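Local coordinates for methyl-accepting chemotaxis protein (Campylobacter jejuni, PDB 6W3T) that binds norvaline in its Cache-type sensor domain and probably acts as a chemoreceptor guiding bacterial chemotaxis, at residues N80-L85 with G158-S163. Sequence-based numbering, arbitrary orientation.
Sequences NVYLGL and GVDIPS. With NVA (norvaline), chain C.
The ring of Y82 lies flat between the backbone of G158 and the bound norvaline. On one face the CA of G158 makes a CH-pi contact, 3.9 Å from the ring centroid; on the opposite face the ligand's CD sits over the centre, and the D160 carboxylate stands at the edge near the hydroxyl. With chi1 at 42°, CG of Y82 lies between its own N and carbonyl carbon, which folds the ring across the neighbouring strand, where a glycine leaves room. Y82 OH donates to D160 OD1, 2.6 Å away on the syn side but 26° out of the carboxylate plane, and T142 also bonds OD1. The other oxygen, OD2, accepts from the ligand's N at 2.6 Å and, through its anti lone pair, from N80 ND2 at 3.0 Å; amide and carboxylate planes are 87° apart. A carboxylate suits an amino group that is probably protonated, while the N80 amide, itself hydrogen-bonded to D133, fixes the rotation of that carboxylate. These strands are central neighbours in the antiparallel sheet of a PDC (Cache) sensor domain; Y82 and D160 touch the ligand, with N80 behind them in the second shell. Paired backbone bonds join Y82 and G158. On the other face, V81 CG1 meets V159 CG2 at 4.2 Å, branched apolar side chains suited to packing against L43 and F39 of helix 4-48.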
ATOM      1  N   ASN A  80     -12.468   7.754  -0.650  1.00 14.03           N
ATOM      2  CA  ASN A  80     -13.735   7.228  -1.154  1.00 15.76           C
ATOM      3  C   ASN A  80     -14.008   5.882  -0.513  1.00 10.34           C
ATOM      4  O   ASN A  80     -13.082   5.090  -0.309  1.00 12.57           O
ATOM      5  CB  ASN A  80     -13.740   6.997  -2.666  1.00 11.36           C
ATOM      6  CG  ASN A  80     -13.403   8.220  -3.447  1.00 22.26           C
ATOM      7  OD1 ASN A  80     -14.154   9.199  -3.437  1.00 16.91           O
ATOM      8  ND2 ASN A  80     -12.284   8.167  -4.178  1.00 15.75           N
ATOM      9  N   VAL A  81     -15.284   5.615  -0.238  1.00 13.07           N
ATOM     10  CA  VAL A  81     -15.750   4.292   0.163  1.00 14.89           C
ATOM     11  C   VAL A  81     -17.045   4.008  -0.591  1.00 14.56           C
ATOM     12  O   VAL A  81     -17.943   4.855  -0.633  1.00 13.37           O
ATOM     13  CB  VAL A  81     -15.987   4.182   1.684  1.00 11.02           C
ATOM     14  CG1 VAL A  81     -16.516   2.772   2.036  1.00 10.07           C
ATOM     15  CG2 VAL A  81     -14.725   4.532   2.477  1.00  8.61           C
ATOM     16  N   TYR A  82     -17.154   2.819  -1.176  1.00 11.54           N
ATOM     17  CA  TYR A  82     -18.239   2.614  -2.126  1.00 13.48           C
ATOM     18  C   TYR A  82     -18.594   1.137  -2.232  1.00 16.74           C
ATOM     19  O   TYR A  82     -17.827   0.256  -1.837  1.00 16.25           O
ATOM     20  CB  TYR A  82     -17.878   3.186  -3.506  1.00  7.00           C
ATOM     21  CG  TYR A  82     -16.457   2.918  -3.955  1.00 15.65           C
ATOM     22  CD1 TYR A  82     -15.403   3.737  -3.540  1.00 15.69           C
ATOM     23  CD2 TYR A  82     -16.166   1.848  -4.793  1.00 12.27           C
ATOM     24  CE1 TYR A  82     -14.094   3.491  -3.954  1.00 11.23           C
ATOM     25  CE2 TYR A  82     -14.875   1.594  -5.211  1.00 10.74           C
ATOM     26  CZ  TYR A  82     -13.844   2.415  -4.786  1.00 15.05           C
ATOM     27  OH  TYR A  82     -12.569   2.147  -5.203  1.00 10.30           O
ATOM     28  N   LEU A  83     -19.779   0.892  -2.788  1.00 16.28           N
ATOM     29  CA  LEU A  83     -20.278  -0.444  -3.085  1.00 13.96           C
ATOM     30  C   LEU A  83     -20.698  -0.474  -4.553  1.00 13.04           C
ATOM     31  O   LEU A  83     -21.601   0.267  -4.953  1.00 13.95           O
ATOM     32  CB  LEU A  83     -21.460  -0.796  -2.172  1.00 13.08           C
ATOM     33  CG  LEU A  83     -22.095  -2.182  -2.336  1.00 12.36           C
ATOM     34  CD1 LEU A  83     -21.090  -3.290  -2.034  1.00  9.42           C
ATOM     35  CD2 LEU A  83     -23.313  -2.301  -1.425  1.00 10.01           C
ATOM     36  N   GLY A  84     -20.022  -1.291  -5.356  1.00 12.19           N
ATOM     37  CA  GLY A  84     -20.352  -1.415  -6.765  1.00 12.30           C
ATOM     38  C   GLY A  84     -21.342  -2.548  -6.968  1.00 21.09           C
ATOM     39  O   GLY A  84     -21.151  -3.647  -6.446  1.00 16.96           O
ATOM     40  N   LEU A  85     -22.393  -2.279  -7.741  1.00 11.54           N
ATOM     41  CA  LEU A  85     -23.499  -3.214  -7.953  1.00 19.23           C
ATOM     42  C   LEU A  85     -23.469  -3.817  -9.359  1.00 18.29           C
ATOM     43  O   LEU A  85     -22.922  -3.235 -10.300  1.00 23.77           O
ATOM     44  CB  LEU A  85     -24.842  -2.516  -7.746  1.00 22.13           C
ATOM     45  CG  LEU A  85     -25.084  -1.697  -6.483  1.00 25.03           C
ATOM     46  CD1 LEU A  85     -26.478  -1.085  -6.521  1.00 21.88           C
ATOM     47  CD2 LEU A  85     -24.893  -2.555  -5.245  1.00 17.34           C
ATOM     48  N   GLY A 158     -15.447  -1.124  -2.078  1.00 13.02           N
ATOM     49  CA  GLY A 158     -14.161  -0.516  -2.385  1.00 10.77           C
ATOM     50  C   GLY A 158     -13.808   0.555  -1.382  1.00 12.76           C
ATOM     51  O   GLY A 158     -14.670   1.328  -0.961  1.00 17.23           O
ATOM     52  N   VAL A 159     -12.526   0.602  -1.012  1.00 12.82           N
ATOM     53  CA  VAL A 159     -12.009   1.605  -0.085  1.00  9.42           C
ATOM     54  C   VAL A 159     -10.741   2.215  -0.681  1.00 11.24           C
ATOM     55  O   VAL A 159      -9.768   1.495  -0.928  1.00 10.34           O
ATOM     56  CB  VAL A 159     -11.710   1.002   1.294  1.00 12.55           C
ATOM     57  CG1 VAL A 159     -11.019   2.035   2.187  1.00  8.12           C
ATOM     58  CG2 VAL A 159     -13.016   0.452   1.937  1.00  8.33           C
ATOM     59  N   ASP A 160     -10.742   3.535  -0.898  1.00  5.85           N
ATOM     60  CA  ASP A 160      -9.602   4.230  -1.494  1.00  7.28           C
ATOM     61  C   ASP A 160      -8.839   4.974  -0.400  1.00  6.47           C
ATOM     62  O   ASP A 160      -9.395   5.867   0.251  1.00 13.35           O
ATOM     63  CB  ASP A 160     -10.044   5.230  -2.567  1.00  9.74           C
ATOM     64  CG  ASP A 160     -10.718   4.576  -3.761  1.00 15.64           C
ATOM     65  OD1 ASP A 160     -10.621   3.332  -3.929  1.00 12.68           O
ATOM     66  OD2 ASP A 160     -11.329   5.331  -4.552  1.00 16.74           O
ATOM     67  N   ILE A 161      -7.581   4.623  -0.206  1.00 12.56           N
ATOM     68  CA  ILE A 161      -6.689   5.335   0.710  1.00 13.21           C
ATOM     69  C   ILE A 161      -5.672   6.097  -0.128  1.00  8.88           C
ATOM     70  O   ILE A 161      -5.081   5.511  -1.043  1.00 13.14           O
ATOM     71  CB  ILE A 161      -5.985   4.367   1.681  1.00 11.01           C
ATOM     72  CG1 ILE A 161      -7.012   3.431   2.339  1.00  6.31           C
ATOM     73  CG2 ILE A 161      -5.145   5.143   2.750  1.00 11.22           C
ATOM     74  CD1 ILE A 161      -7.973   4.149   3.312  1.00  6.89           C
ATOM     75  N   PRO A 162      -5.456   7.394   0.114  1.00 14.14           N
ATOM     76  CA  PRO A 162      -4.422   8.118  -0.643  1.00 17.79           C
ATOM     77  C   PRO A 162      -3.073   7.431  -0.513  1.00 10.47           C
ATOM     78  O   PRO A 162      -2.605   7.154   0.590  1.00 19.19           O
ATOM     79  CB  PRO A 162      -4.406   9.506   0.007  1.00 14.78           C
ATOM     80  CG  PRO A 162      -5.752   9.678   0.581  1.00 18.17           C
ATOM     81  CD  PRO A 162      -6.222   8.291   0.996  1.00 16.90           C
ATOM     82  N   SER A 163      -2.467   7.125  -1.658  1.00 11.30           N
ATOM     83  CA  SER A 163      -1.136   6.545  -1.668  1.00 17.42           C
ATOM     84  C   SER A 163      -0.128   7.459  -0.986  1.00 17.73           C
ATOM     85  O   SER A 163       0.890   6.981  -0.486  1.00 15.78           O
ATOM     86  CB  SER A 163      -0.707   6.262  -3.106  1.00 16.11           C
ATOM     87  OG  SER A 163      -0.843   7.434  -3.888  1.00 25.00           O
TER
HETATM   88  N   NVA C 301     -11.175   5.011  -7.142  1.00 12.78           N
HETATM   89  CA  NVA C 301     -12.209   4.249  -7.838  1.00 13.19           C
HETATM   90  CB  NVA C 301     -13.629   4.782  -7.598  1.00 18.40           C
HETATM   91  CG  NVA C 301     -14.807   3.896  -7.995  1.00 16.15           C
HETATM   92  CD  NVA C 301     -16.053   4.574  -7.483  1.00  7.96           C
HETATM   93  C   NVA C 301     -11.929   4.348  -9.325  1.00 21.40           C
HETATM   94  O   NVA C 301     -11.213   5.182  -9.898  1.00 19.96           O
HETATM   95  OXT NVA C 301     -12.553   3.402 -10.085  1.00 19.63           O